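Local coordinates for protein Abbfa_003403 (Acinetobacter baumannii, PDB 4ZXH) that probably makes a nonribosomal peptide product, joining condensation, adenylation, phosphopantetheine-bearing carrier and thioesterase domains in a single chain, at residues I978-C983 against G1074-C1079; K1020-E1025 against E1042-N1047; V1109-M1114 against G1139-Y1144. All coordinates share one frame; numbering follows the deposited sequence.

How the interactions relate
Interaction 2 belongs to the peptidyl carrier domain, interaction 3 to the thioesterase domain, and interaction 1 joins the two. Along the chain, 978-983 comes first, both segments of interaction 2 follow, and only then does 1074-1079 complete interaction 1; interaction 3 begins and ends later. Interactions 1 and 2 have centres 15 Å apart and touch directly, since helix 977-990 packs on helices 1008-1022 and 1037-1046. Interaction 3 lies about 19 Å from interaction 1 and 29 Å from interaction 2, centre to centre, among helices of the thioesterase. One carrier helix thus faces its own bundle on some sides and the downstream domain on another.

Interaction 1. Residues I978-C983 against G1074-C1079; sequences IEIELC and GGSTFC
Ile980 carries the whole of the helical side of this contact, reaching from helix 977-990 to three consecutive residues, Ser1076, Thr1077 and Phe1078, in the loop between strand 1067-1070 and helix 1081-1086. Its CB points toward the loop. With CG1 beside the backbone N (chi1 -69°) and the chain extended beyond it (chi2 177°), CD1 becomes the far tip of the side chain. That methyl lies 3.5 Å from Phe1078 CB and 3.6 Å from Ser1076 OG, and relative to the phenyl ring it comes in at the edge, near the ring plane. The other branch, CG2, meets the hydroxyl end of Thr1077, CG2 to OG1 being 3.7 Å.

A branched isoleucine suits this place because its two arms touch different residues of one turn. The turn has its own internal tie: Ser1076 OG accepts from Phe1078 N at 3.1 Å with an N-H...O angle of 168°, making an ST turn. Serine is apt here, its short side chain folding back to fix the backbone that presents Phe1078.

The tight part of the contact is centred on Ile980, with buried Thr1077 beside its CG2. The loop side thins out toward the rest of Ser1076 and Phe1078, both of which stay partly accessible to solvent, and no polar bond links the two segments. The Phe1078 ring extends away from Ile980 beyond CB and meets the ring of Tyr1194. The two segments bury 132 Å² between them.

Other faces of helix 977-990 belong to the carrier bundle. Leu982 packs on helices 1008-1022 and 1037-1046, and Ile978 leans on Ile1044 of the latter. The edge strand of the thioesterase sheet, 1055-1057, lies beside the contact, its Ile1056 touching both Glu981 and Thr1077.

Interaction 2. Residues K1020-E1025 against E1042-N1047; sequences KAFGTE and EIIREN
Phe1022 and Ile1044 form the apolar half of this contact, at the end of helix 1008-1022 and late in helix 1037-1046. One methyl does the touching: Ile1044 CD1 lies 3.7 Å from CE2 and 4.0 Å from CD2 of the Phe1022 ring, approaching it obliquely, while the two side chains run at about a right angle. Both residues are buried, as fits a large ring and a branched aliphatic group filling the space between two helices. Ile1044 reaches so far because its CG1 branch is fully extended (chi2 176°).

Beyond them, Thr1024 and Asn1047 meet from opposite directions. Thr1024 offers its methyl, CG2, to Asn1047 ND2 at 3.3 Å, a packing contact and not a hydrogen bond. The other arm of the amide is held, OD1 accepting from the backbone N of Glu1049 in the chain just downstream.

The backbone helps to place the second pair. Gly1023 leaves helical geometry with a positive phi of 86°, where a side chain would press on the preceding carbonyl, and the turn made there lets Thr1024 face the other helix. Asn1047 N bonds to Ile1044 O at 3.2 Å, tying Asn1047 to the residue that packs on Phe1022. Further out, Leu982 and the CG of Glu981, from helix 977-990, also pack on Phe1022. Such packing of short helices round a small hydrophobic core is characteristic of the four-helix bundle of a peptidyl carrier domain.

Interaction 3. Residues V1109-M1114 against G1139-Y1144; sequences VAIEEM and GGAIAY
Ile1111 and Met1114, one helical turn apart at the start of helix 1111-1125, pack against Ala1141 and Ile1142 of helix 1138-1152. Both helices belong to the alpha/beta-hydrolase fold of the thioesterase domain; the second follows strand 1131-1136, and its Gly1139 lies in a sequence that fits a nucleophile elbow.

Apolar packing makes up the contact between the four side chains, all of them buried. Ile1111 points toward the opposite helix and its CD1 rests 4.4 Å from Ala1141 CB and 4.5 Å from Ile1142 CG1. Alanine suits that place, since its single methyl leaves the longer isoleucine room to lie close to the helix backbone. Nearest CA atoms, those of Ile1111 and Ile1142, are 6.6 Å apart, so the helix backbones come close at this point, although Ile1111 itself touches only lightly. These side chains also meet other neighbours: Ile1111 and Met1114 both touch Ala1249 of helix 1233-1251, while Ile1142 reaches Phe1070 of strand 1067-1070.

Hydrogen bonding is confined to the backbones and to the surroundings. Ala1110, at the N-cap position, uses its carbonyl O to accept from Met1114 N at 2.9 Å, starting the helix. Across the same two helices but beyond this contact, Glu1112 O accepts from Gln1149 NE2, a polar clasp beside the apolar one.

The sulfur contact completes the account. Met1114 and Ile1142 cross at about a right angle, and a flexible, polarisable thioether is well suited to settling against a methyl. Its chain runs straight from the backbone until a bend at chi3 (-56°) turns the CE methyl aside, leaving Met1114 SD 3.6 Å from Ile1142 CD1 while CE stays 5.2 Å from that same atom.

Interaction 1. Residues I978-C983 against G1074-C1079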
loop_
_atom_site.group_PDB
_atom_site.type_symbol
_atom_site.label_atom_id
_atom_site.label_comp_id
_atom_site.label_asym_id
_atom_site.label_seq_id
_atom_site.Cartn_x
_atom_site.Cartn_y
_atom_site.Cartn_z
ATOM N N ILE A 978 28.749 -5.241 -6.288
ATOM C CA ILE A 978 27.542 -4.510 -6.638
ATOM C C ILE A 978 27.132 -3.567 -5.507
ATOM O O ILE A 978 26.811 -2.402 -5.731
ATOM C CB ILE A 978 26.380 -5.466 -6.954
ATOM C CG1 ILE A 978 26.528 -6.064 -8.364
ATOM C CG2 ILE A 978 25.049 -4.762 -6.788
ATOM C CD1 ILE A 978 25.451 -7.073 -8.706
ATOM N N GLU A 979 27.158 -4.050 -4.278
ATOM C CA GLU A 979 26.756 -3.176 -3.191
ATOM C C GLU A 979 27.818 -2.084 -2.950
ATOM O O GLU A 979 27.469 -0.968 -2.565
ATOM C CB GLU A 979 26.480 -3.986 -1.921
ATOM C CG GLU A 979 25.350 -5.001 -2.092
ATOM C CD GLU A 979 25.115 -5.839 -0.856
ATOM O OE1 GLU A 979 25.944 -5.786 0.081
ATOM O OE2 GLU A 979 24.098 -6.559 -0.824
ATOM N N ILE A 980 29.097 -2.378 -3.208
ATOM C CA ILE A 980 30.131 -1.342 -3.111
ATOM C C ILE A 980 29.871 -0.191 -4.096
ATOM O O ILE A 980 29.921 0.977 -3.709
ATOM C CB ILE A 980 31.543 -1.922 -3.336
ATOM C CG1 ILE A 980 31.901 -2.828 -2.155
ATOM C CG2 ILE A 980 32.561 -0.814 -3.460
ATOM C CD1 ILE A 980 33.252 -3.520 -2.277
ATOM N N GLU A 981 29.543 -0.519 -5.346
ATOM C CA GLU A 981 29.259 0.501 -6.351
ATOM C C GLU A 981 27.991 1.320 -6.035
ATOM O O GLU A 981 27.957 2.528 -6.254
ATOM C CB GLU A 981 29.126 -0.133 -7.733
ATOM C CG GLU A 981 28.803 0.868 -8.829
ATOM C CD GLU A 981 30.007 1.264 -9.676
ATOM O OE1 GLU A 981 30.850 0.383 -9.973
ATOM O OE2 GLU A 981 30.106 2.463 -10.038
ATOM N N LEU A 982 26.950 0.677 -5.522
ATOM C CA LEU A 982 25.738 1.415 -5.171
ATOM C C LEU A 982 25.961 2.310 -3.951
ATOM O O LEU A 982 25.464 3.430 -3.909
ATOM C CB LEU A 982 24.571 0.462 -4.912
ATOM C CG LEU A 982 24.134 -0.364 -6.127
ATOM C CD1 LEU A 982 23.124 -1.468 -5.735
ATOM C CD2 LEU A 982 23.578 0.563 -7.213
ATOM N N CYS A 983 26.711 1.832 -2.962
ATOM C CA CYS A 983 26.948 2.647 -1.779
ATOM C C CYS A 983 27.715 3.892 -2.147
ATOM O O CYS A 983 27.280 4.999 -1.839
ATOM C CB CYS A 983 27.706 1.880 -0.698
ATOM S SG CYS A 983 26.669 0.821 0.288
ATOM N N GLY A 1074 42.360 -10.104 -1.988
ATOM C CA GLY A 1074 40.993 -10.485 -2.302
ATOM C C GLY A 1074 40.417 -9.915 -3.594
ATOM O O GLY A 1074 39.440 -10.449 -4.131
ATOM N N GLY A 1075 40.992 -8.815 -4.075
ATOM C CA GLY A 1075 40.657 -8.276 -5.382
ATOM C C GLY A 1075 39.572 -7.219 -5.381
ATOM O O GLY A 1075 39.131 -6.740 -6.432
ATOM N N SER A 1076 39.148 -6.835 -4.192
ATOM C CA SER A 1076 38.058 -5.885 -4.046
ATOM C C SER A 1076 38.512 -4.501 -3.567
ATOM O O SER A 1076 39.628 -4.338 -3.091
ATOM C CB SER A 1076 37.037 -6.468 -3.085
ATOM O OG SER A 1076 36.237 -5.471 -2.541
ATOM N N THR A 1077 37.634 -3.508 -3.689
ATOM C CA THR A 1077 37.977 -2.143 -3.327
ATOM C C THR A 1077 37.387 -1.717 -1.993
ATOM O O THR A 1077 37.569 -0.568 -1.582
ATOM C CB THR A 1077 37.497 -1.158 -4.388
ATOM O OG1 THR A 1077 36.085 -1.300 -4.551
ATOM C CG2 THR A 1077 38.186 -1.434 -5.736
ATOM N N PHE A 1078 36.686 -2.632 -1.319
ATOM C CA PHE A 1078 35.945 -2.308 -0.101
ATOM C C PHE A 1078 36.760 -1.562 0.969
ATOM O O PHE A 1078 36.245 -0.671 1.655
ATOM C CB PHE A 1078 35.375 -3.577 0.535
ATOM C CG PHE A 1078 34.810 -3.343 1.912
ATOM C CD1 PHE A 1078 33.480 -2.969 2.073
ATOM C CD2 PHE A 1078 35.613 -3.445 3.034
ATOM C CE1 PHE A 1078 32.945 -2.705 3.332
ATOM C CE2 PHE A 1078 35.084 -3.178 4.321
ATOM C CZ PHE A 1078 33.751 -2.812 4.464
ATOM N N CYS A 1079 38.012 -1.967 1.140
ATOM C CA CYS A 1079 38.900 -1.398 2.160
ATOM C C CYS A 1079 39.269 0.077 1.951
ATOM O O CYS A 1079 39.893 0.657 2.843
ATOM C CB CYS A 1079 40.198 -2.212 2.211
ATOM S SG CYS A 1079 41.097 -2.185 0.556
#

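Interaction 2. Residues K1020-E1025 against E1042-N1047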
loop_
_atom_site.group_PDB
_atom_site.type_symbol
_atom_site.label_atom_id
_atom_site.label_comp_id
_atom_site.label_asym_id
_atom_site.label_seq_id
_atom_site.Cartn_x
_atom_site.Cartn_y
_atom_site.Cartn_z
ATOM N N LYS A 1020 24.973 3.799 -16.975
ATOM C CA LYS A 1020 26.351 3.818 -17.476
ATOM C C LYS A 1020 27.268 2.841 -16.716
ATOM O O LYS A 1020 28.065 2.120 -17.321
ATOM C CB LYS A 1020 26.944 5.226 -17.401
ATOM C CG LYS A 1020 26.751 6.056 -18.653
ATOM C CD LYS A 1020 27.569 7.345 -18.596
ATOM N N ALA A 1021 27.144 2.814 -15.393
ATOM C CA ALA A 1021 28.069 2.069 -14.549
ATOM C C ALA A 1021 27.935 0.558 -14.722
ATOM O O ALA A 1021 28.888 -0.188 -14.482
ATOM C CB ALA A 1021 27.866 2.456 -13.060
ATOM N N PHE A 1022 26.753 0.106 -15.128
ATOM C CA PHE A 1022 26.452 -1.324 -15.126
ATOM C C PHE A 1022 26.198 -1.874 -16.527
ATOM O O PHE A 1022 26.281 -3.088 -16.743
ATOM C CB PHE A 1022 25.248 -1.617 -14.207
ATOM C CG PHE A 1022 25.592 -1.603 -12.736
ATOM C CD1 PHE A 1022 26.597 -2.416 -12.236
ATOM C CD2 PHE A 1022 24.914 -0.791 -11.856
ATOM C CE1 PHE A 1022 26.925 -2.401 -10.896
ATOM C CE2 PHE A 1022 25.240 -0.775 -10.516
ATOM C CZ PHE A 1022 26.248 -1.577 -10.038
ATOM N N GLY A 1023 25.894 -0.989 -17.476
ATOM C CA GLY A 1023 25.688 -1.391 -18.860
ATOM C C GLY A 1023 24.276 -1.844 -19.212
ATOM O O GLY A 1023 24.033 -2.329 -20.325
ATOM N N THR A 1024 23.346 -1.683 -18.268
ATOM C CA THR A 1024 21.946 -2.060 -18.480
ATOM C C THR A 1024 20.967 -0.914 -18.286
ATOM O O THR A 1024 21.318 0.145 -17.764
ATOM C CB THR A 1024 21.514 -3.195 -17.539
ATOM O OG1 THR A 1024 21.832 -2.846 -16.183
ATOM C CG2 THR A 1024 22.207 -4.491 -17.925
ATOM N N GLU A 1025 19.729 -1.150 -18.710
ATOM C CA GLU A 1025 18.660 -0.185 -18.539
ATOM C C GLU A 1025 17.960 -0.418 -17.194
ATOM O O GLU A 1025 17.480 -1.518 -16.911
ATOM C CB GLU A 1025 17.667 -0.269 -19.708
ATOM N N GLU A 1042 19.944 -6.665 -5.119
ATOM C CA GLU A 1042 19.393 -7.986 -5.445
ATOM C C GLU A 1042 18.817 -7.983 -6.865
ATOM O O GLU A 1042 18.997 -8.944 -7.621
ATOM C CB GLU A 1042 18.320 -8.417 -4.429
ATOM C CG GLU A 1042 18.855 -8.595 -3.013
ATOM C CD GLU A 1042 17.779 -8.869 -1.964
ATOM O OE1 GLU A 1042 16.576 -8.877 -2.297
ATOM O OE2 GLU A 1042 18.152 -9.078 -0.786
ATOM N N ILE A 1043 18.142 -6.891 -7.225
ATOM C CA ILE A 1043 17.562 -6.723 -8.553
ATOM C C ILE A 1043 18.622 -6.736 -9.649
ATOM O O ILE A 1043 18.479 -7.409 -10.664
ATOM C CB ILE A 1043 16.776 -5.404 -8.631
ATOM C CG1 ILE A 1043 15.471 -5.541 -7.855
ATOM C CG2 ILE A 1043 16.509 -5.005 -10.078
ATOM C CD1 ILE A 1043 14.708 -6.783 -8.221
ATOM N N ILE A 1044 19.686 -5.976 -9.438
ATOM C CA ILE A 1044 20.771 -5.906 -10.395
ATOM C C ILE A 1044 21.520 -7.240 -10.478
ATOM O O ILE A 1044 21.948 -7.664 -11.554
ATOM C CB ILE A 1044 21.728 -4.790 -10.012
ATOM C CG1 ILE A 1044 21.046 -3.445 -10.208
ATOM C CG2 ILE A 1044 22.985 -4.849 -10.827
ATOM C CD1 ILE A 1044 21.895 -2.276 -9.750
ATOM N N ARG A 1045 21.643 -7.904 -9.333
ATOM C CA ARG A 1045 22.355 -9.178 -9.213
ATOM C C ARG A 1045 21.697 -10.287 -10.032
ATOM O O ARG A 1045 22.383 -11.203 -10.517
ATOM C CB ARG A 1045 22.435 -9.585 -7.744
ATOM C CG ARG A 1045 23.329 -10.756 -7.458
ATOM C CD ARG A 1045 23.536 -10.942 -5.957
ATOM N NE ARG A 1045 24.266 -9.821 -5.366
ATOM C CZ ARG A 1045 23.742 -8.961 -4.497
ATOM N NH1 ARG A 1045 22.483 -9.087 -4.093
ATOM N NH2 ARG A 1045 24.481 -7.975 -4.017
ATOM N N GLU A 1046 20.368 -10.197 -10.168
ATOM C CA GLU A 1046 19.571 -11.166 -10.928
ATOM C C GLU A 1046 19.977 -11.213 -12.393
ATOM O O GLU A 1046 19.889 -12.261 -13.033
ATOM C CB GLU A 1046 18.074 -10.846 -10.848
ATOM C CG GLU A 1046 17.365 -11.294 -9.586
ATOM C CD GLU A 1046 15.921 -10.789 -9.505
ATOM O OE1 GLU A 1046 15.438 -10.161 -10.482
ATOM O OE2 GLU A 1046 15.275 -11.016 -8.454
ATOM N N ASN A 1047 20.387 -10.066 -12.927
ATOM C CA ASN A 1047 20.804 -9.961 -14.320
ATOM C C ASN A 1047 22.240 -10.422 -14.515
ATOM O O ASN A 1047 23.171 -9.645 -14.324
ATOM C CB ASN A 1047 20.657 -8.522 -14.804
ATOM C CG ASN A 1047 20.988 -8.362 -16.276
ATOM O OD1 ASN A 1047 21.512 -9.272 -16.926
ATOM N ND2 ASN A 1047 20.689 -7.190 -16.808
#

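Interaction 3. Residues V1109-M1114 against G1139-Y1144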
loop_
_atom_site.group_PDB
_atom_site.type_symbol
_atom_site.label_atom_id
_atom_site.label_comp_id
_atom_site.label_asym_id
_atom_site.label_seq_id
_atom_site.Cartn_x
_atom_site.Cartn_y
_atom_site.Cartn_z
ATOM N N VAL A 1109 47.272 -13.766 -13.040
ATOM C CA VAL A 1109 48.104 -14.517 -12.100
ATOM C C VAL A 1109 49.569 -14.069 -12.089
ATOM O O VAL A 1109 50.405 -14.630 -11.378
ATOM C CB VAL A 1109 48.063 -16.022 -12.406
ATOM C CG1 VAL A 1109 46.686 -16.593 -12.072
ATOM C CG2 VAL A 1109 48.450 -16.278 -13.850
ATOM N N ALA A 1110 49.885 -13.063 -12.884
ATOM C CA ALA A 1110 51.224 -12.504 -12.870
ATOM C C ALA A 1110 51.122 -11.009 -12.642
ATOM O O ALA A 1110 50.431 -10.319 -13.389
ATOM C CB ALA A 1110 51.942 -12.803 -14.165
ATOM N N ILE A 1111 51.798 -10.509 -11.612
ATOM C CA ILE A 1111 51.731 -9.084 -11.294
ATOM C C ILE A 1111 52.136 -8.230 -12.489
ATOM O O ILE A 1111 51.533 -7.182 -12.742
ATOM C CB ILE A 1111 52.602 -8.734 -10.072
ATOM C CG1 ILE A 1111 51.783 -8.923 -8.802
ATOM C CG2 ILE A 1111 53.024 -7.314 -10.098
ATOM C CD1 ILE A 1111 52.278 -8.144 -7.638
ATOM N N GLU A 1112 53.118 -8.699 -13.249
ATOM C CA GLU A 1112 53.574 -7.959 -14.423
ATOM C C GLU A 1112 52.415 -7.778 -15.427
ATOM O O GLU A 1112 52.235 -6.692 -15.991
ATOM C CB GLU A 1112 54.787 -8.660 -15.071
ATOM C CG GLU A 1112 56.088 -8.696 -14.189
ATOM C CD GLU A 1112 56.250 -9.962 -13.289
ATOM O OE1 GLU A 1112 55.260 -10.703 -13.070
ATOM O OE2 GLU A 1112 57.381 -10.214 -12.794
ATOM N N GLU A 1113 51.596 -8.812 -15.603
ATOM C CA GLU A 1113 50.497 -8.746 -16.568
ATOM C C GLU A 1113 49.338 -7.923 -16.028
ATOM O O GLU A 1113 48.721 -7.138 -16.745
ATOM C CB GLU A 1113 50.014 -10.150 -16.945
ATOM C CG GLU A 1113 51.007 -10.952 -17.760
ATOM C CD GLU A 1113 51.487 -10.203 -18.992
ATOM O OE1 GLU A 1113 50.671 -9.489 -19.616
ATOM O OE2 GLU A 1113 52.682 -10.330 -19.340
ATOM N N MET A 1114 49.045 -8.133 -14.755
ATOM C CA MET A 1114 48.068 -7.344 -14.004
ATOM C C MET A 1114 48.322 -5.851 -14.218
ATOM O O MET A 1114 47.411 -5.083 -14.515
ATOM C CB MET A 1114 48.165 -7.709 -12.517
ATOM C CG MET A 1114 47.004 -7.370 -11.652
ATOM S SD MET A 1114 47.222 -8.064 -9.982
ATOM C CE MET A 1114 47.458 -9.798 -10.366
ATOM N N GLY A 1139 47.942 -4.376 -2.631
ATOM C CA GLY A 1139 47.743 -3.216 -3.491
ATOM C C GLY A 1139 49.010 -2.375 -3.659
ATOM O O GLY A 1139 49.354 -1.980 -4.775
ATOM N N GLY A 1140 49.701 -2.110 -2.548
ATOM C CA GLY A 1140 51.003 -1.470 -2.577
ATOM C C GLY A 1140 51.993 -2.138 -3.521
ATOM O O GLY A 1140 52.725 -1.439 -4.238
ATOM N N ALA A 1141 52.014 -3.477 -3.548
ATOM C CA ALA A 1141 52.933 -4.208 -4.434
ATOM C C ALA A 1141 52.565 -4.045 -5.916
ATOM O O ALA A 1141 53.441 -3.883 -6.756
ATOM C CB ALA A 1141 52.973 -5.658 -4.071
ATOM N N ILE A 1142 51.273 -4.090 -6.234
ATOM C CA ILE A 1142 50.798 -3.769 -7.578
ATOM C C ILE A 1142 51.252 -2.378 -7.996
ATOM O O ILE A 1142 51.830 -2.215 -9.082
ATOM C CB ILE A 1142 49.280 -3.848 -7.668
ATOM C CG1 ILE A 1142 48.823 -5.290 -7.437
ATOM C CG2 ILE A 1142 48.792 -3.333 -9.001
ATOM C CD1 ILE A 1142 47.343 -5.474 -7.470
ATOM N N ALA A 1143 51.022 -1.392 -7.120
ATOM C CA ALA A 1143 51.447 -0.004 -7.357
ATOM C C ALA A 1143 52.918 0.109 -7.698
ATOM O O ALA A 1143 53.306 0.891 -8.569
ATOM C CB ALA A 1143 51.152 0.851 -6.158
ATOM N N TYR A 1144 53.735 -0.677 -7.003
ATOM C CA TYR A 1144 55.170 -0.683 -7.235
ATOM C C TYR A 1144 55.449 -1.131 -8.655
ATOM O O TYR A 1144 56.186 -0.460 -9.384
ATOM C CB TYR A 1144 55.865 -1.595 -6.227
ATOM C CG TYR A 1144 57.382 -1.505 -6.191
ATOM C CD1 TYR A 1144 58.022 -0.382 -5.675
ATOM C CD2 TYR A 1144 58.167 -2.565 -6.616
ATOM C CE1 TYR A 1144 59.403 -0.305 -5.616
ATOM C CE2 TYR A 1144 59.550 -2.507 -6.555
ATOM C CZ TYR A 1144 60.165 -1.375 -6.060
ATOM O OH TYR A 1144 61.544 -1.317 -6.002
#